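Local structure of beta-galactosidase (Trichoderma reesei, 3OG2) at residues W290-C295 and Y339-Y344; A283-G288 and I935-E940; Y322-G327 and G345-E350. The protein probably hydrolyses terminal non-reducing beta-D-galactose residues from beta-D-galactosides, as a glycosylated member of glycoside hydrolase family 35. All coordinates share one frame; numbering follows the deposited sequence.

Overall arrangement
Interactions 1 and 3 both join loops of the TIM barrel, while interaction 2 ties the barrel to an all-beta domain. Centres of interactions 1 and 2 lie about 6 Å apart, with Asp285 OD2 2.6 Å from Tyr339 OH in a probable hydrogen bond. Centres of interactions 1 and 3 are about 10 Å apart; a salt bridge of 2.7 Å links Glu293 OE2 to Arg349 NH1. Interactions 2 and 3, centres about 16 Å apart, do not touch. The galactose site, empty here, lies beside interaction 1, where the side chain of Tyr342 comes within about 3 Å of that of Glu122. Glycan sugars flank interaction 2, and one mannose also meets Trp290 beside interaction 1.

Interaction 1 of 3, residues W290-C295 and Y339-Y344; sequences WGFEQC and YTSYDY. With MAN (alpha-D-mannopyranose), chain C.
Phe292 pushes its ring into the bend formed by Tyr339, Ser341, Asp343 and Tyr344, the tight part of the contact. One ring face lies against backbone, with Tyr344 N 3.3 Å from Phe292 CD1 and the amide of Asp343 over the same face. The rim meets oxygen: Ser341 O lies near the ring plane, 3.3 Å from Phe292 CE2, and Ser341 OG is equally near Phe292 CD2. The Tyr339 ring meets Phe292 obliquely, planes 37° apart, with Tyr339 CZ 3.9 Å from Phe292 CE2. Asp343 lies alongside Phe292, pointing the other way, its OD2 3.5 Å from Phe292 CB and salt-bridged to Arg356, while OD1 accepts from Glu350 N. An ST turn holds the bend: Ser341 OG, anti to its own nitrogen (chi1 179°), accepts from Asp343 N at 3.1 Å and is also hydrogen-bonded to Glu350 OE1.

Residues 290-291 lead into helix 292-298, with Gly291 its N-cap; 339-344 lies in the loop between strand 318-321 and helix 357-370. No direct hydrogen bond crosses. Instead a water accepts from Phe292 N and donates to Tyr339 OH, which is also hydrogen-bonded to Asp285 OD2. The looser side begins beyond it: Trp290 turns away and donates from NE1, at the indole edge, to O4 of a glycan mannose at 3.0 Å, while Glu293 OE2 forms salt bridges with Arg349 and Arg356.

Thus an apolar ring sits among polar groups, backbone amides on one face and Ser341 oxygens at or near its rim, probably with weak electrostatic attraction.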
loop_
_atom_site.group_PDB
_atom_site.type_symbol
_atom_site.label_atom_id
_atom_site.label_comp_id
_atom_site.label_asym_id
_atom_site.label_seq_id
_atom_site.Cartn_x
_atom_site.Cartn_y
_atom_site.Cartn_z
ATOM N N TRP A 290 5.874 -3.297 -15.915
ATOM C CA TRP A 290 6.605 -4.549 -15.799
ATOM C C TRP A 290 5.885 -5.564 -14.923
ATOM O O TRP A 290 6.305 -6.734 -14.846
ATOM C CB TRP A 290 8.037 -4.346 -15.227
ATOM C CG TRP A 290 8.782 -3.503 -16.224
ATOM C CD1 TRP A 290 9.005 -2.158 -16.060
ATOM C CD2 TRP A 290 9.339 -3.879 -17.466
ATOM N NE1 TRP A 290 9.699 -1.708 -17.164
ATOM C CE2 TRP A 290 9.914 -2.737 -18.029
ATOM C CE3 TRP A 290 9.429 -5.095 -18.161
ATOM C CZ2 TRP A 290 10.570 -2.731 -19.264
ATOM C CZ3 TRP A 290 10.084 -5.097 -19.401
ATOM C CH2 TRP A 290 10.634 -3.930 -19.916
ATOM N N GLY A 291 4.846 -5.153 -14.251
ATOM C CA GLY A 291 4.102 -5.990 -13.315
ATOM C C GLY A 291 4.695 -5.902 -11.919
ATOM O O GLY A 291 5.905 -5.727 -11.741
ATOM N N PHE A 292 3.869 -6.084 -10.910
ATOM C CA PHE A 292 4.304 -5.910 -9.530
ATOM C C PHE A 292 5.164 -7.084 -9.056
ATOM O O PHE A 292 5.871 -6.923 -8.055
ATOM C CB PHE A 292 3.078 -5.710 -8.597
ATOM C CG PHE A 292 2.578 -4.286 -8.737
ATOM C CD1 PHE A 292 3.400 -3.197 -8.451
ATOM C CD2 PHE A 292 1.257 -4.036 -9.162
ATOM C CE1 PHE A 292 2.910 -1.892 -8.588
ATOM C CE2 PHE A 292 0.796 -2.739 -9.255
ATOM C CZ PHE A 292 1.584 -1.641 -8.956
ATOM N N GLU A 293 5.136 -8.249 -9.736
ATOM C CA GLU A 293 6.084 -9.275 -9.339
ATOM C C GLU A 293 7.508 -8.788 -9.595
ATOM O O GLU A 293 8.380 -9.000 -8.725
ATOM C CB GLU A 293 5.867 -10.571 -10.126
ATOM C CG GLU A 293 4.765 -11.437 -9.564
ATOM C CD GLU A 293 5.030 -11.765 -8.085
ATOM O OE1 GLU A 293 6.027 -12.433 -7.706
ATOM O OE2 GLU A 293 4.229 -11.286 -7.260
ATOM N N GLN A 294 7.759 -8.161 -10.737
ATOM C CA GLN A 294 9.093 -7.613 -11.052
ATOM C C GLN A 294 9.414 -6.455 -10.103
ATOM O O GLN A 294 10.542 -6.306 -9.583
ATOM C CB GLN A 294 9.151 -7.239 -12.538
ATOM C CG GLN A 294 10.490 -7.691 -13.109
ATOM C CD GLN A 294 10.560 -7.577 -14.602
ATOM O OE1 GLN A 294 10.047 -8.450 -15.289
ATOM N NE2 GLN A 294 11.195 -6.517 -15.111
ATOM N N CYS A 295 8.407 -5.616 -9.763
ATOM C CA CYS A 295 8.724 -4.606 -8.741
ATOM C C CYS A 295 9.091 -5.191 -7.380
ATOM O O CYS A 295 9.956 -4.646 -6.685
ATOM C CB CYS A 295 7.536 -3.647 -8.603
ATOM S SG CYS A 295 7.169 -2.685 -10.081
ATOM N N TYR A 339 -2.471 1.425 -12.916
ATOM C CA TYR A 339 -3.594 0.620 -13.395
ATOM C C TYR A 339 -4.362 0.111 -12.197
ATOM O O TYR A 339 -4.340 0.736 -11.136
ATOM C CB TYR A 339 -3.098 -0.417 -14.409
ATOM C CG TYR A 339 -1.931 -1.244 -13.968
ATOM C CD1 TYR A 339 -0.589 -0.841 -14.247
ATOM C CD2 TYR A 339 -2.139 -2.448 -13.261
ATOM C CE1 TYR A 339 0.476 -1.639 -13.816
ATOM C CE2 TYR A 339 -1.058 -3.216 -12.847
ATOM C CZ TYR A 339 0.239 -2.795 -13.128
ATOM O OH TYR A 339 1.291 -3.577 -12.724
ATOM N N THR A 340 -5.138 -0.979 -12.334
ATOM C CA THR A 340 -6.033 -1.328 -11.217
ATOM C C THR A 340 -5.265 -1.768 -9.996
ATOM O O THR A 340 -5.564 -1.360 -8.870
ATOM C CB THR A 340 -6.996 -2.463 -11.618
ATOM O OG1 THR A 340 -7.634 -2.097 -12.827
ATOM C CG2 THR A 340 -8.051 -2.579 -10.522
ATOM N N SER A 341 -4.275 -2.636 -10.146
ATOM C CA SER A 341 -3.586 -3.108 -8.971
ATOM C C SER A 341 -2.782 -2.006 -8.289
ATOM O O SER A 341 -2.107 -1.207 -8.934
ATOM C CB SER A 341 -2.623 -4.242 -9.434
ATOM O OG SER A 341 -1.885 -4.742 -8.288
ATOM N N TYR A 342 -2.753 -2.023 -6.948
ATOM C CA TYR A 342 -1.766 -1.218 -6.202
ATOM C C TYR A 342 -0.983 -2.178 -5.288
ATOM O O TYR A 342 -0.602 -1.857 -4.174
ATOM C CB TYR A 342 -2.397 -0.135 -5.364
ATOM C CG TYR A 342 -1.495 1.061 -5.052
ATOM C CD1 TYR A 342 -0.798 1.774 -6.040
ATOM C CD2 TYR A 342 -1.337 1.457 -3.729
ATOM C CE1 TYR A 342 0.022 2.866 -5.715
ATOM C CE2 TYR A 342 -0.530 2.578 -3.384
ATOM C CZ TYR A 342 0.136 3.239 -4.408
ATOM O OH TYR A 342 0.878 4.324 -4.017
ATOM N N ASP A 343 -0.664 -3.388 -5.811
ATOM C CA ASP A 343 0.114 -4.317 -5.000
ATOM C C ASP A 343 1.441 -3.686 -4.550
ATOM O O ASP A 343 1.877 -3.933 -3.424
ATOM C CB ASP A 343 0.407 -5.577 -5.806
ATOM C CG ASP A 343 1.322 -6.556 -5.097
ATOM O OD1 ASP A 343 0.784 -7.452 -4.378
ATOM O OD2 ASP A 343 2.559 -6.414 -5.230
ATOM N N TYR A 344 2.025 -2.893 -5.437
ATOM C CA TYR A 344 3.214 -2.059 -5.068
ATOM C C TYR A 344 4.448 -2.918 -4.919
ATOM O O TYR A 344 5.503 -2.363 -4.573
ATOM C CB TYR A 344 2.954 -1.186 -3.826
ATOM C CG TYR A 344 3.674 0.144 -3.834
ATOM C CD1 TYR A 344 3.188 1.232 -4.585
ATOM C CD2 TYR A 344 4.841 0.308 -3.070
ATOM C CE1 TYR A 344 3.863 2.454 -4.578
ATOM C CE2 TYR A 344 5.522 1.525 -3.063
ATOM C CZ TYR A 344 5.017 2.567 -3.812
ATOM O OH TYR A 344 5.721 3.768 -3.799
HETATM C C1 MAN C . 8.943 3.445 -21.299
HETATM C C2 MAN C . 9.950 4.079 -20.335
HETATM C C3 MAN C . 10.764 2.953 -19.672
HETATM C C4 MAN C . 9.828 1.947 -18.981
HETATM C C5 MAN C . 8.846 1.393 -20.015
HETATM C C6 MAN C . 7.810 0.480 -19.345
HETATM O O2 MAN C . 9.194 4.767 -19.356
HETATM O O3 MAN C . 11.686 3.488 -18.734
HETATM O O4 MAN C . 10.619 0.873 -18.479
HETATM O O5 MAN C . 8.142 2.502 -20.624
HETATM O O6 MAN C . 7.086 1.185 -18.349
HETATM O O HOH W 1 1.052 -6.200 -11.906
#

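Interaction 2 of 3, residues A283-G288 and I935-E940; sequences AFDPFG and IGPQTE. With NAG (2-acetamido-2-deoxy-beta-D-glucopyranose), chain B; NAG (2-acetamido-2-deoxy-beta-D-glucopyranose), chain D; GLC (alpha-D-glucopyranose), chain E; MAN (alpha-D-mannopyranose), chain C.
Gly288 donates its amide to a carbonyl that belongs to a cis peptide, the Gly936-Pro937 bond. The hydrogen bond is nearly straight, Gly288 N to Gly936 O 2.9 Å with 176° at the hydrogen, yet the donor stands well above the carbonyl plane, 55° out of it. The same oxygen reaches the Phe287 ring at its edge, near the plane, 3.3 Å from Phe287 CD1. Gly288 CA adds a CA-H...O contact to Ile935 O at 3.4 Å.

These segments join the TIM barrel, through the loop between strand 275-280 and helix 292-298, to the all-beta domain that carries strands 926-932 and 940-943. Both glycines have positive phi; a CB on Gly936 would clash with O3 of the chain B NAG, and one on Gly288 would be crowded by O6 of the chain D NAG. That O6 donates to Ile935 O at 2.8 Å.

Phe287 CB meets Ile935 CG2 at 4.0 Å, and the phenylalanine also touches Val932. Asp285 and Pro937 lie alongside one another, pointing opposite ways, Asp285 OD2 3.7 Å from Pro937 CG; OD2 is hydrogen-bonded to Tyr339 OH and accepts from Gly291 N. Pro286 CG lies 3.7 Å from mannose O6.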
loop_
_atom_site.group_PDB
_atom_site.type_symbol
_atom_site.label_atom_id
_atom_site.label_comp_id
_atom_site.label_asym_id
_atom_site.label_seq_id
_atom_site.Cartn_x
_atom_site.Cartn_y
_atom_site.Cartn_z
ATOM N N ALA A 283 7.307 -0.233 -5.419
ATOM C CA ALA A 283 7.283 0.742 -6.523
ATOM C C ALA A 283 5.896 0.750 -7.116
ATOM O O ALA A 283 5.249 -0.307 -7.106
ATOM C CB ALA A 283 8.292 0.325 -7.574
ATOM N N PHE A 284 5.437 1.900 -7.620
ATOM C CA PHE A 284 4.239 1.854 -8.460
ATOM C C PHE A 284 4.664 1.340 -9.838
ATOM O O PHE A 284 5.854 1.214 -10.177
ATOM C CB PHE A 284 3.571 3.213 -8.509
ATOM C CG PHE A 284 4.405 4.400 -8.962
ATOM C CD1 PHE A 284 4.702 4.593 -10.315
ATOM C CD2 PHE A 284 4.901 5.340 -8.070
ATOM C CE1 PHE A 284 5.463 5.663 -10.797
ATOM C CE2 PHE A 284 5.652 6.422 -8.542
ATOM C CZ PHE A 284 5.926 6.591 -9.884
ATOM N N ASP A 285 3.671 1.041 -10.679
ATOM C CA ASP A 285 3.918 0.448 -11.994
ATOM C C ASP A 285 2.905 1.077 -12.958
ATOM O O ASP A 285 1.724 1.085 -12.603
ATOM C CB ASP A 285 3.753 -1.071 -11.934
ATOM C CG ASP A 285 4.242 -1.799 -13.174
ATOM O OD1 ASP A 285 5.336 -1.464 -13.716
ATOM O OD2 ASP A 285 3.594 -2.765 -13.643
ATOM N N PRO A 286 3.278 1.619 -14.079
ATOM C CA PRO A 286 2.346 2.253 -15.009
ATOM C C PRO A 286 1.646 1.239 -15.908
ATOM O O PRO A 286 2.055 0.076 -16.025
ATOM C CB PRO A 286 3.251 3.127 -15.921
ATOM C CG PRO A 286 4.544 2.314 -15.940
ATOM C CD PRO A 286 4.709 1.702 -14.556
ATOM N N PHE A 287 0.584 1.715 -16.557
ATOM C CA PHE A 287 0.128 0.959 -17.714
ATOM C C PHE A 287 1.345 0.692 -18.643
ATOM O O PHE A 287 2.201 1.570 -18.781
ATOM C CB PHE A 287 -0.954 1.725 -18.455
ATOM C CG PHE A 287 -2.358 1.470 -17.963
ATOM C CD1 PHE A 287 -3.036 0.278 -18.288
ATOM C CD2 PHE A 287 -3.002 2.453 -17.206
ATOM C CE1 PHE A 287 -4.341 0.050 -17.865
ATOM C CE2 PHE A 287 -4.301 2.224 -16.769
ATOM C CZ PHE A 287 -4.972 1.054 -17.101
ATOM N N GLY A 288 1.355 -0.484 -19.250
ATOM C CA GLY A 288 2.478 -0.922 -20.098
ATOM C C GLY A 288 3.734 -1.199 -19.264
ATOM O O GLY A 288 4.832 -1.309 -19.828
ATOM N N ILE A 935 -2.317 -2.935 -24.075
ATOM C CA ILE A 935 -1.397 -2.088 -23.329
ATOM C C ILE A 935 -0.882 -2.823 -22.086
ATOM O O ILE A 935 0.347 -2.841 -21.833
ATOM C CB ILE A 935 -2.032 -0.756 -22.916
ATOM C CG1 ILE A 935 -2.513 -0.018 -24.178
ATOM C CG2 ILE A 935 -1.021 0.064 -22.089
ATOM C CD1 ILE A 935 -3.125 1.373 -23.882
ATOM N N GLY A 936 -1.733 -3.462 -21.284
ATOM C CA GLY A 936 -1.243 -4.252 -20.166
ATOM C C GLY A 936 -0.757 -3.400 -19.014
ATOM O O GLY A 936 -0.933 -2.169 -18.998
ATOM N N PRO A 937 -0.094 -3.987 -18.012
ATOM C CA PRO A 937 0.327 -5.399 -18.006
ATOM C C PRO A 937 -0.599 -6.319 -17.241
ATOM O O PRO A 937 -0.345 -7.539 -17.161
ATOM C CB PRO A 937 1.652 -5.307 -17.216
ATOM C CG PRO A 937 1.310 -4.293 -16.159
ATOM C CD PRO A 937 0.438 -3.253 -16.826
ATOM N N GLN A 938 -1.657 -5.767 -16.615
ATOM C CA GLN A 938 -2.425 -6.650 -15.700
ATOM C C GLN A 938 -3.341 -7.658 -16.387
ATOM O O GLN A 938 -4.173 -7.250 -17.205
ATOM C CB GLN A 938 -3.239 -5.750 -14.748
ATOM C CG GLN A 938 -3.895 -6.585 -13.625
ATOM C CD GLN A 938 -4.442 -5.725 -12.519
ATOM O OE1 GLN A 938 -4.540 -4.474 -12.621
ATOM N NE2 GLN A 938 -4.816 -6.375 -11.419
ATOM N N THR A 939 -3.198 -8.917 -16.012
ATOM C CA THR A 939 -4.100 -9.961 -16.507
ATOM C C THR A 939 -4.845 -10.631 -15.361
ATOM O O THR A 939 -5.877 -11.256 -15.573
ATOM C CB THR A 939 -3.335 -11.065 -17.269
ATOM O OG1 THR A 939 -2.221 -11.524 -16.457
ATOM C CG2 THR A 939 -2.780 -10.559 -18.606
ATOM N N GLU A 940 -4.340 -10.508 -14.118
ATOM C CA GLU A 940 -4.930 -11.188 -12.951
ATOM C C GLU A 940 -5.448 -10.129 -12.003
ATOM O O GLU A 940 -4.670 -9.235 -11.561
ATOM C CB GLU A 940 -3.866 -12.076 -12.317
ATOM C CG GLU A 940 -4.357 -12.681 -10.988
ATOM C CD GLU A 940 -3.550 -13.859 -10.537
ATOM O OE1 GLU A 940 -2.574 -14.274 -11.191
ATOM O OE2 GLU A 940 -3.908 -14.422 -9.473
HETATM C C1 NAG B . -1.062 -8.678 -24.380
HETATM C C2 NAG B . -0.548 -7.603 -23.407
HETATM C C3 NAG B . -0.064 -6.405 -24.236
HETATM C C4 NAG B . 1.010 -6.835 -25.246
HETATM C C5 NAG B . 0.502 -8.050 -26.060
HETATM C C6 NAG B . 1.590 -8.623 -26.962
HETATM C C7 NAG B . -1.749 -7.452 -21.283
HETATM C C8 NAG B . -3.114 -7.236 -20.645
HETATM N N2 NAG B . -1.683 -7.178 -22.575
HETATM O O3 NAG B . 0.418 -5.406 -23.356
HETATM O O4 NAG B . 1.191 -5.776 -26.172
HETATM O O5 NAG B . 0.027 -9.066 -25.200
HETATM O O6 NAG B . 0.944 -9.558 -27.852
HETATM O O7 NAG B . -0.809 -7.900 -20.650
HETATM C C1 NAG D . 2.273 -5.068 -26.154
HETATM C C2 NAG D . 2.383 -4.256 -27.452
HETATM C C3 NAG D . 3.633 -3.376 -27.398
HETATM C C4 NAG D . 3.596 -2.492 -26.145
HETATM C C5 NAG D . 3.358 -3.372 -24.903
HETATM C C6 NAG D . 3.287 -2.593 -23.581
HETATM C C7 NAG D . 1.663 -5.311 -29.487
HETATM C C8 NAG D . 1.894 -6.474 -30.414
HETATM N N2 NAG D . 2.641 -5.151 -28.583
HETATM O O3 NAG D . 3.612 -2.531 -28.544
HETATM O O4 NAG D . 4.866 -1.889 -26.062
HETATM O O5 NAG D . 2.187 -4.151 -25.069
HETATM O O6 NAG D . 2.153 -1.728 -23.601
HETATM O O7 NAG D . 0.502 -5.027 -29.140
HETATM C C1 GLC E . 6.085 6.292 -15.565
HETATM C C2 GLC E . 5.920 7.451 -14.617
HETATM C C3 GLC E . 7.200 7.997 -14.029
HETATM C C4 GLC E . 8.061 6.845 -13.517
HETATM C C5 GLC E . 8.247 5.729 -14.538
HETATM C C6 GLC E . 8.814 4.459 -13.898
HETATM O O2 GLC E . 5.030 8.395 -15.128
HETATM O O3 GLC E . 6.816 8.797 -12.904
HETATM O O4 GLC E . 9.256 7.277 -12.952
HETATM O O5 GLC E . 7.006 5.339 -15.134
HETATM O O6 GLC E . 9.651 3.828 -14.864
HETATM C C1 MAN C . 8.943 3.445 -21.299
HETATM C C2 MAN C . 9.950 4.079 -20.335
HETATM C C3 MAN C . 10.764 2.953 -19.672
HETATM C C4 MAN C . 9.828 1.947 -18.981
HETATM C C5 MAN C . 8.846 1.393 -20.015
HETATM C C6 MAN C . 7.810 0.480 -19.345
HETATM O O2 MAN C . 9.194 4.767 -19.356
HETATM O O3 MAN C . 11.686 3.488 -18.734
HETATM O O4 MAN C . 10.619 0.873 -18.479
HETATM O O5 MAN C . 8.142 2.502 -20.624
HETATM O O6 MAN C . 7.086 1.185 -18.349
#

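Interaction 3 of 3, residues Y322-G327 and G345-E350; sequences YMTFGG and GASIRE
Phe325 and Ile348 cross at about a right angle in the loop between helix 357-370 and strand 318-321 of the TIM barrel, which pairs in parallel with strands 38-47 and 275-280. Ile348 CG2 meets Phe325 CD1 at 3.8 Å, obliquely to the ring. Beyond it the ring points its edge at two carbonyls: Phe325 CE1 is 3.2 Å from Arg349 O and 3.4 Å from Glu350 O, both oxygens near the ring plane. The amide of Gly327 lies over the centre of one face, with its N 3.6 Å above the plane. With CG opposite the backbone nitrogen (chi1 166°), the ring swings out along 348-350, and Val61 of helix 58-66 packs on it too. An alanine here would remove the ring, and the backbone carbonyls of Arg349 and Glu350 would probably lose their aromatic C-H neighbours while the Gly327 amide and the CG2 methyl of Ile348 would be left facing a gap.

Thr324 and Ile348 cross obliquely, the CG2 of threonine toward the CD1 of isoleucine, and Ile65 packs on both. Behind them Ile348 N donates to Thr324 O at 3.0 Å, arriving almost straight down the C=O bond (178°). Ala346 turns its methyl to the same carbonyl and also touches Met323. That methionine follows a cis peptide bond, lays its sulphur over the centre of the Tyr322 ring and comes within about 6 Å, between side chains, of Tyr76 in the galactose site, where no sugar is bound.

At the other end extended Glu350 runs beside the carbonyl of Gly327; its carboxylate is held by Thr328 and Ser341. Between the segments a water accepts from Gly326 N at 2.8 Å and donates to Ile348 O at 2.7 Å.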
loop_
_atom_site.group_PDB
_atom_site.type_symbol
_atom_site.label_atom_id
_atom_site.label_comp_id
_atom_site.label_asym_id
_atom_site.label_seq_id
_atom_site.Cartn_x
_atom_site.Cartn_y
_atom_site.Cartn_z
ATOM N N TYR A 322 6.451 2.854 2.855
ATOM C CA TYR A 322 5.400 3.160 1.871
ATOM C C TYR A 322 5.663 2.230 0.694
ATOM O O TYR A 322 6.707 2.458 0.038
ATOM C CB TYR A 322 5.500 4.652 1.481
ATOM C CG TYR A 322 4.348 5.050 0.578
ATOM C CD1 TYR A 322 4.240 4.642 -0.751
ATOM C CD2 TYR A 322 3.299 5.855 1.052
ATOM C CE1 TYR A 322 3.205 4.996 -1.556
ATOM C CE2 TYR A 322 2.220 6.236 0.263
ATOM C CZ TYR A 322 2.180 5.798 -1.038
ATOM O OH TYR A 322 1.103 6.119 -1.830
ATOM N N MET A 323 4.783 1.349 0.255
ATOM C CA MET A 323 3.610 0.838 0.973
ATOM C C MET A 323 4.021 -0.395 1.799
ATOM O O MET A 323 4.993 -1.085 1.449
ATOM C CB MET A 323 2.561 0.350 -0.024
ATOM C CG MET A 323 1.962 1.464 -0.912
ATOM S SD MET A 323 1.168 2.777 0.031
ATOM C CE MET A 323 -0.279 1.929 0.670
ATOM N N THR A 324 3.242 -0.700 2.824
ATOM C CA THR A 324 3.349 -2.003 3.488
ATOM C C THR A 324 2.246 -2.933 3.010
ATOM O O THR A 324 2.528 -4.093 2.740
ATOM C CB THR A 324 3.376 -1.802 5.004
ATOM O OG1 THR A 324 4.598 -1.073 5.323
ATOM C CG2 THR A 324 3.448 -3.111 5.759
ATOM N N PHE A 325 1.031 -2.437 2.870
ATOM C CA PHE A 325 -0.041 -3.154 2.189
ATOM C C PHE A 325 -0.624 -2.157 1.176
ATOM O O PHE A 325 -1.073 -1.084 1.634
ATOM C CB PHE A 325 -1.118 -3.656 3.165
ATOM C CG PHE A 325 -2.372 -4.090 2.398
ATOM C CD1 PHE A 325 -2.373 -5.242 1.634
ATOM C CD2 PHE A 325 -3.523 -3.291 2.478
ATOM C CE1 PHE A 325 -3.523 -5.613 0.933
ATOM C CE2 PHE A 325 -4.655 -3.680 1.775
ATOM C CZ PHE A 325 -4.655 -4.841 1.021
ATOM N N GLY A 326 -0.644 -2.452 -0.109
ATOM C CA GLY A 326 -1.081 -1.527 -1.116
ATOM C C GLY A 326 -2.550 -1.612 -1.447
ATOM O O GLY A 326 -3.220 -0.597 -1.650
ATOM N N GLY A 327 -3.135 -2.821 -1.545
ATOM C CA GLY A 327 -4.532 -2.938 -1.924
ATOM C C GLY A 327 -4.775 -2.661 -3.420
ATOM O O GLY A 327 -3.910 -2.926 -4.282
ATOM N N GLY A 345 4.386 -4.239 -5.124
ATOM C CA GLY A 345 5.526 -5.073 -4.741
ATOM C C GLY A 345 5.752 -5.068 -3.218
ATOM O O GLY A 345 6.862 -5.417 -2.801
ATOM N N ALA A 346 4.746 -4.720 -2.418
ATOM C CA ALA A 346 4.905 -4.513 -0.978
ATOM C C ALA A 346 5.097 -5.834 -0.231
ATOM O O ALA A 346 4.858 -6.931 -0.738
ATOM C CB ALA A 346 3.670 -3.803 -0.427
ATOM N N SER A 347 5.533 -5.680 1.016
ATOM C CA SER A 347 5.740 -6.866 1.889
ATOM C C SER A 347 4.458 -7.629 2.139
ATOM O O SER A 347 4.564 -8.844 2.326
ATOM C CB SER A 347 6.360 -6.472 3.219
ATOM O OG SER A 347 5.577 -5.522 3.903
ATOM N N ILE A 348 3.310 -6.973 2.141
ATOM C CA ILE A 348 2.022 -7.675 2.179
ATOM C C ILE A 348 1.383 -7.527 0.800
ATOM O O ILE A 348 1.233 -6.393 0.342
ATOM C CB ILE A 348 1.113 -7.095 3.266
ATOM C CG1 ILE A 348 1.822 -7.084 4.632
ATOM C CG2 ILE A 348 -0.194 -7.848 3.286
ATOM C CD1 ILE A 348 1.058 -6.405 5.764
ATOM N N ARG A 349 1.087 -8.653 0.148
ATOM C CA ARG A 349 0.569 -8.591 -1.210
ATOM C C ARG A 349 -0.832 -7.969 -1.231
ATOM O O ARG A 349 -1.532 -7.881 -0.192
ATOM C CB ARG A 349 0.415 -9.994 -1.760
ATOM C CG ARG A 349 1.748 -10.719 -2.018
ATOM C CD ARG A 349 1.391 -12.078 -2.607
ATOM N NE ARG A 349 2.558 -12.944 -2.820
ATOM C CZ ARG A 349 3.284 -12.928 -3.910
ATOM N NH1 ARG A 349 3.016 -12.091 -4.931
ATOM N NH2 ARG A 349 4.312 -13.784 -4.001
ATOM N N GLU A 350 -1.280 -7.632 -2.444
ATOM C CA GLU A 350 -2.624 -7.083 -2.647
ATOM C C GLU A 350 -3.700 -7.987 -2.115
ATOM O O GLU A 350 -4.712 -7.506 -1.631
ATOM C CB GLU A 350 -2.770 -6.886 -4.169
ATOM C CG GLU A 350 -4.129 -6.350 -4.575
ATOM C CD GLU A 350 -4.161 -5.979 -6.054
ATOM O OE1 GLU A 350 -3.234 -6.409 -6.802
ATOM O OE2 GLU A 350 -5.088 -5.250 -6.489
HETATM O O HOH W 2 6.544 -3.270 2.172
HETATM O O HOH W 3 0.011 -4.765 -1.489
#